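Local coordinates for protein T cell receptor gamma chain (Monodelphis domestica, PDB 7L15) that pairs with the mu chain to form the marsupial gamma mu T cell receptor, which probably recognises antigen through its immunoglobulin variable domains, at residues I13-N16 / A17-A21; E150-P154 / N155-T159. One frame throughout, in Å; residues are numbered along the deposited sequence.

In the fold
Both contacts are local, each formed where the chain leaves one strand for the next: interaction 1 (13-21) in the V-set domain between strands 12-16 and 21-28, interaction 2 (150-159) in the C1-set domain between strands 142-152 and 158-163. Interaction 1 is mainly polar, with an arginine and a glutamine bonding to backbone atoms at an exposed turn and a small apolar patch behind it. Interaction 2 is mostly apolar, centred on buried Phe152 and a cis-proline, with no exposed residue among those that touch. They meet where the two domains come together: Thr14 OG1 packs against Pro154 CG at 3.6 Å, and Phe120 contacts both.

Interaction 1: I13-N16 / A17-A21; sequences ITRN and AKQSA
Arg15 and Gln19 tie the end of strand 12-16 to the loop that follows it. Arg15 NE donates to Ser20 O at 2.9 Å; the acceptor lies in the guanidinium plane and NE approaches nearly in line with the C=O bond, although the N-H points somewhat off line (146°). The bend at chi2 (-75°) folds the guanidinium back along the strand, so that NH1 also reaches Thr14 O at 2.8 Å, although this acceptor is well tilted from the plane. With two backbone carbonyls held, the rotation of the group is largely fixed, and Ile13 CG2 sits 3.5 Å above the centre of one face. The same methyl meets Ala21 CB at 4.0 Å. This is the compact, buried end of the contact.

Towards the turn the contact becomes looser. Asn16 to Gln19 form a type II beta turn whose closing bond, from Gln19 N to Asn16 O, is weak at 3.4 Å. Gln19 reinforces it: extended beyond CG, its chain crosses Arg15 at about a right angle and brings OE1 within 3.0 Å of Asn16 N, which approaches from above the amide plane. Lys18, with the positive phi of the third turn position, is exposed and its end leads away from the contact; Ser20 is exposed as well.

The turn joins edge strand 12-16 of one V-domain sheet to strand 21-28 of the other. Asn16 ND2 bonds to Thr116 O at the end of strand 104-116 and to Ser118 O just after it, while Ile13 and Ala21 both pack on Leu113 of that strand.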
ATOM      1  N   ILE B  13      12.841   7.976  -2.961  1.00 44.89           N
ATOM      2  CA  ILE B  13      13.992   8.809  -3.292  1.00 47.50           C
ATOM      3  C   ILE B  13      13.500  10.250  -3.338  1.00 50.32           C
ATOM      4  O   ILE B  13      12.579  10.569  -4.101  1.00 44.93           O
ATOM      5  CB  ILE B  13      14.623   8.406  -4.642  1.00 53.77           C
ATOM      6  CG1 ILE B  13      14.996   6.924  -4.644  1.00 53.48           C
ATOM      7  CG2 ILE B  13      15.855   9.254  -4.956  1.00 48.25           C
ATOM      8  CD1 ILE B  13      15.630   6.447  -5.941  1.00 52.56           C
ATOM      9  N   THR B  14      14.086  11.113  -2.511  1.00 51.67           N
ATOM     10  CA  THR B  14      13.715  12.519  -2.456  1.00 50.79           C
ATOM     11  C   THR B  14      14.820  13.358  -3.079  1.00 51.58           C
ATOM     12  O   THR B  14      16.006  13.135  -2.820  1.00 50.02           O
ATOM     13  CB  THR B  14      13.458  12.988  -1.016  1.00 53.77           C
ATOM     14  OG1 THR B  14      12.473  12.154  -0.410  1.00 48.64           O
ATOM     15  CG2 THR B  14      12.935  14.417  -1.004  1.00 52.62           C
ATOM     16  N   ARG B  15      14.427  14.315  -3.913  1.00 47.29           N
ATOM     17  CA  ARG B  15      15.405  15.115  -4.633  1.00 52.31           C
ATOM     18  C   ARG B  15      14.882  16.530  -4.778  1.00 51.02           C
ATOM     19  O   ARG B  15      13.677  16.779  -4.677  1.00 49.42           O
ATOM     20  CB  ARG B  15      15.692  14.530  -6.024  1.00 55.76           C
ATOM     21  CG  ARG B  15      16.361  13.168  -6.009  1.00 47.38           C
ATOM     22  CD  ARG B  15      17.849  13.290  -5.641  1.00 52.50           C
ATOM     23  NE  ARG B  15      18.507  11.987  -5.668  1.00 53.48           N
ATOM     24  CZ  ARG B  15      18.738  11.247  -4.592  1.00 61.68           C
ATOM     25  NH1 ARG B  15      18.374  11.691  -3.395  1.00 60.32           N
ATOM     26  NH2 ARG B  15      19.338  10.070  -4.711  1.00 59.70           N
ATOM     27  N   ASN B  16      15.804  17.450  -5.041  1.00 54.15           N
ATOM     28  CA  ASN B  16      15.465  18.774  -5.539  1.00 52.48           C
ATOM     29  C   ASN B  16      15.560  18.775  -7.059  1.00 52.31           C
ATOM     30  O   ASN B  16      16.061  17.828  -7.669  1.00 52.67           O
ATOM     31  CB  ASN B  16      16.381  19.841  -4.926  1.00 53.02           C
ATOM     32  CG  ASN B  16      16.134  20.029  -3.436  1.00 56.35           C
ATOM     33  OD1 ASN B  16      17.019  19.786  -2.607  1.00 57.10           O
ATOM     34  ND2 ASN B  16      14.922  20.464  -3.089  1.00 51.40           N
ATOM     35  N   ALA B  17      15.062  19.851  -7.671  1.00 50.34           N
ATOM     36  CA  ALA B  17      15.054  19.935  -9.128  1.00 56.20           C
ATOM     37  C   ALA B  17      16.477  19.901  -9.676  1.00 57.79           C
ATOM     38  O   ALA B  17      17.443  20.248  -8.996  1.00 57.51           O
ATOM     39  CB  ALA B  17      14.355  21.206  -9.597  1.00 53.86           C
ATOM     40  N   LYS B  18      16.596  19.456 -10.926  1.00 55.16           N
ATOM     41  CA  LYS B  18      17.834  19.399 -11.694  1.00 61.47           C
ATOM     42  C   LYS B  18      18.770  18.289 -11.216  1.00 60.54           C
ATOM     43  O   LYS B  18      19.821  18.075 -11.837  1.00 58.50           O
ATOM     44  CB  LYS B  18      18.584  20.744 -11.705  1.00 59.09           C
ATOM     45  CG  LYS B  18      17.666  21.953 -11.947  1.00 64.64           C
ATOM     46  CD  LYS B  18      18.428  23.235 -12.311  1.00 76.61           C
ATOM     47  CE  LYS B  18      17.492  24.447 -12.331  1.00 81.68           C
ATOM     48  NZ  LYS B  18      17.461  25.161 -13.646  1.00 85.35           N
ATOM     49  N   GLN B  19      18.423  17.558 -10.157  1.00 50.87           N
ATOM     50  CA  GLN B  19      19.225  16.425  -9.709  1.00 50.39           C
ATOM     51  C   GLN B  19      18.821  15.182 -10.503  1.00 55.71           C
ATOM     52  O   GLN B  19      18.099  15.254 -11.503  1.00 53.57           O
ATOM     53  CB  GLN B  19      19.086  16.243  -8.196  1.00 54.78           C
ATOM     54  CG  GLN B  19      19.414  17.522  -7.430  1.00 60.52           C
ATOM     55  CD  GLN B  19      19.327  17.397  -5.910  1.00 60.14           C
ATOM     56  OE1 GLN B  19      18.607  16.559  -5.373  1.00 54.06           O
ATOM     57  NE2 GLN B  19      20.080  18.251  -5.209  1.00 62.09           N
ATOM     58  N   SER B  20      19.305  14.022 -10.083  1.00 49.74           N
ATOM     59  CA  SER B  20      18.999  12.774 -10.763  1.00 56.47           C
ATOM     60  C   SER B  20      18.696  11.712  -9.717  1.00 58.65           C
ATOM     61  O   SER B  20      18.872  11.924  -8.516  1.00 53.21           O
ATOM     62  CB  SER B  20      20.149  12.316 -11.655  1.00 59.25           C
ATOM     63  OG  SER B  20      21.198  11.816 -10.842  1.00 66.40           O
ATOM     64  N   ALA B  21      18.245  10.552 -10.179  1.00 59.16           N
ATOM     65  CA  ALA B  21      17.802   9.528  -9.250  1.00 47.96           C
ATOM     66  C   ALA B  21      17.989   8.165  -9.887  1.00 52.51           C
ATOM     67  O   ALA B  21      17.614   7.974 -11.045  1.00 53.62           O
ATOM     68  CB  ALA B  21      16.332   9.745  -8.870  1.00 50.75           C
TER

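Interaction 2: E150-P154 / N155-T159; sequences EDFFP and NVVKT
Phe152 and Val157 meet where the chain passes from strand 142-152 to strand 158-163, crossing between the two sheets of the C1-set domain. The phenyl CZ lies 3.8 Å from Val157 CG1, the two side chains crossing at about a right angle and the methyl approaching the ring obliquely. Phe152 adopts the crowded position, with CG between its backbone N and carbonyl carbon (chi1 54°). This turns the ring to the inside of the bend, with Asn155 CA at its edge, 4.2 Å from CE1, and Pro154 O also at the edge, in plane. Just upstream, Asp151 and Phe152 face Tyr184 in a G1 beta bulge, at the point where the chain turns a corner.

Phe153 takes a different course. Its CG stands anti to the backbone N (chi1 -176°), carrying the ring to the outside of the bend, where one face receives Pro154 CB 4.1 Å above its plane, offset towards the rim. The peptide between these two residues is cis, and the aromatic ring packs on the proline that follows it. Beyond, Val156 N gives a weak bond of 3.0 Å to Pro154 O, closing an inverse gamma turn centred on Asn155.

His207 both meets the Phe152 ring, with planes at about 65°, and donates through NE2 to Pro154 O. Between its two halves the contact is thus mainly apolar, with one weak backbone bond; the carbonyl of buried Pro154 is probably satisfied largely by His207, from beyond the two segments, while the cis peptide and the tight turn shape the chain.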
ATOM      1  N   GLU B 150       7.672   8.060  14.801  1.00 47.19           N
ATOM      2  CA  GLU B 150       7.396   9.484  14.703  1.00 56.10           C
ATOM      3  C   GLU B 150       8.547  10.270  14.105  1.00 52.27           C
ATOM      4  O   GLU B 150       9.698   9.822  14.045  1.00 47.62           O
ATOM      5  CB  GLU B 150       7.004  10.101  16.051  1.00 55.65           C
ATOM      6  CG  GLU B 150       7.804   9.699  17.233  1.00 60.82           C
ATOM      7  CD  GLU B 150       7.293  10.382  18.493  1.00 67.51           C
ATOM      8  OE1 GLU B 150       6.068  10.644  18.575  1.00 58.58           O
ATOM      9  OE2 GLU B 150       8.118  10.674  19.387  1.00 73.26           O
ATOM     10  N   ASP B 151       8.169  11.457  13.632  1.00 47.11           N
ATOM     11  CA  ASP B 151       9.094  12.511  13.238  1.00 51.03           C
ATOM     12  C   ASP B 151      10.006  12.078  12.095  1.00 49.21           C
ATOM     13  O   ASP B 151      11.212  12.337  12.115  1.00 48.08           O
ATOM     14  CB  ASP B 151       9.915  12.987  14.435  1.00 54.20           C
ATOM     15  CG  ASP B 151      10.527  14.345  14.196  1.00 62.77           C
ATOM     16  OD1 ASP B 151       9.847  15.163  13.548  1.00 66.35           O
ATOM     17  OD2 ASP B 151      11.669  14.600  14.642  1.00 65.43           O
ATOM     18  N   PHE B 152       9.438  11.425  11.077  1.00 45.61           N
ATOM     19  CA  PHE B 152      10.232  11.062   9.909  1.00 43.61           C
ATOM     20  C   PHE B 152       9.880  11.945   8.717  1.00 51.58           C
ATOM     21  O   PHE B 152       8.853  12.631   8.693  1.00 53.66           O
ATOM     22  CB  PHE B 152      10.115   9.561   9.550  1.00 38.99           C
ATOM     23  CG  PHE B 152       8.697   9.043   9.358  1.00 39.68           C
ATOM     24  CD1 PHE B 152       8.045   9.179   8.150  1.00 36.85           C
ATOM     25  CD2 PHE B 152       8.053   8.358  10.381  1.00 43.66           C
ATOM     26  CE1 PHE B 152       6.752   8.674   7.965  1.00 38.98           C
ATOM     27  CE2 PHE B 152       6.756   7.841  10.211  1.00 39.31           C
ATOM     28  CZ  PHE B 152       6.103   8.010   9.011  1.00 38.49           C
ATOM     29  N   PHE B 153      10.797  11.962   7.740  1.00 47.93           N
ATOM     30  CA  PHE B 153      10.624  12.657   6.481  1.00 45.51           C
ATOM     31  C   PHE B 153      11.497  11.932   5.466  1.00 47.49           C
ATOM     32  O   PHE B 153      12.672  11.673   5.761  1.00 57.84           O
ATOM     33  CB  PHE B 153      11.018  14.131   6.546  1.00 55.75           C
ATOM     34  CG  PHE B 153      10.756  14.865   5.272  1.00 56.62           C
ATOM     35  CD1 PHE B 153      11.654  14.805   4.223  1.00 53.05           C
ATOM     36  CD2 PHE B 153       9.588  15.592   5.114  1.00 56.93           C
ATOM     37  CE1 PHE B 153      11.384  15.463   3.041  1.00 50.96           C
ATOM     38  CE2 PHE B 153       9.320  16.254   3.948  1.00 52.26           C
ATOM     39  CZ  PHE B 153      10.213  16.191   2.907  1.00 45.43           C
ATOM     40  N   PRO B 154      10.978  11.603   4.274  1.00 48.52           N
ATOM     41  CA  PRO B 154       9.645  11.935   3.741  1.00 47.82           C
ATOM     42  C   PRO B 154       8.497  11.108   4.341  1.00 44.04           C
ATOM     43  O   PRO B 154       8.756  10.249   5.182  1.00 47.32           O
ATOM     44  CB  PRO B 154       9.796  11.632   2.249  1.00 41.12           C
ATOM     45  CG  PRO B 154      10.735  10.462   2.232  1.00 45.50           C
ATOM     46  CD  PRO B 154      11.715  10.694   3.370  1.00 44.32           C
ATOM     47  N   ASN B 155       7.260  11.376   3.901  1.00 49.34           N
ATOM     48  CA  ASN B 155       6.051  10.701   4.387  1.00 45.80           C
ATOM     49  C   ASN B 155       5.831   9.326   3.757  1.00 45.34           C
ATOM     50  O   ASN B 155       4.715   8.996   3.360  1.00 49.47           O
ATOM     51  CB  ASN B 155       4.839  11.601   4.148  1.00 37.59           C
ATOM     52  CG  ASN B 155       4.601  11.895   2.669  1.00 50.05           C
ATOM     53  OD1 ASN B 155       5.510  11.817   1.851  1.00 46.47           O
ATOM     54  ND2 ASN B 155       3.356  12.247   2.324  1.00 47.28           N
ATOM     55  N   VAL B 156       6.881   8.523   3.637  1.00 45.01           N
ATOM     56  CA  VAL B 156       6.806   7.190   3.057  1.00 41.56           C
ATOM     57  C   VAL B 156       7.495   6.242   4.025  1.00 48.49           C
ATOM     58  O   VAL B 156       8.626   6.499   4.449  1.00 44.34           O
ATOM     59  CB  VAL B 156       7.476   7.127   1.666  1.00 38.71           C
ATOM     60  CG1 VAL B 156       7.356   5.737   1.089  1.00 38.86           C
ATOM     61  CG2 VAL B 156       6.875   8.144   0.712  1.00 37.25           C
ATOM     62  N   VAL B 157       6.826   5.143   4.368  1.00 45.60           N
ATOM     63  CA  VAL B 157       7.384   4.191   5.317  1.00 39.96           C
ATOM     64  C   VAL B 157       6.657   2.873   5.121  1.00 40.25           C
ATOM     65  O   VAL B 157       5.509   2.840   4.667  1.00 46.49           O
ATOM     66  CB  VAL B 157       7.267   4.721   6.771  1.00 45.71           C
ATOM     67  CG1 VAL B 157       5.811   4.693   7.228  1.00 46.82           C
ATOM     68  CG2 VAL B 157       8.172   3.933   7.741  1.00 45.41           C
ATOM     69  N   LYS B 158       7.343   1.781   5.436  1.00 38.39           N
ATOM     70  CA  LYS B 158       6.818   0.430   5.305  1.00 47.60           C
ATOM     71  C   LYS B 158       7.127  -0.309   6.599  1.00 46.05           C
ATOM     72  O   LYS B 158       8.267  -0.279   7.070  1.00 43.65           O
ATOM     73  CB  LYS B 158       7.449  -0.272   4.098  1.00 56.91           C
ATOM     74  CG  LYS B 158       7.070  -1.735   3.916  1.00 58.80           C
ATOM     75  CD  LYS B 158       7.658  -2.304   2.616  1.00 59.59           C
ATOM     76  CE  LYS B 158       7.273  -3.771   2.385  1.00 56.40           C
ATOM     77  NZ  LYS B 158       8.011  -4.353   1.219  1.00 62.93           N
ATOM     78  N   THR B 159       6.107  -0.922   7.198  1.00 39.17           N
ATOM     79  CA  THR B 159       6.244  -1.598   8.480  1.00 40.90           C
ATOM     80  C   THR B 159       5.537  -2.943   8.401  1.00 48.23           C
ATOM     81  O   THR B 159       4.536  -3.085   7.696  1.00 47.94           O
ATOM     82  CB  THR B 159       5.652  -0.785   9.643  1.00 43.79           C
ATOM     83  OG1 THR B 159       4.229  -0.728   9.507  1.00 47.91           O
ATOM     84  CG2 THR B 159       6.193   0.628   9.663  1.00 44.33           C
TER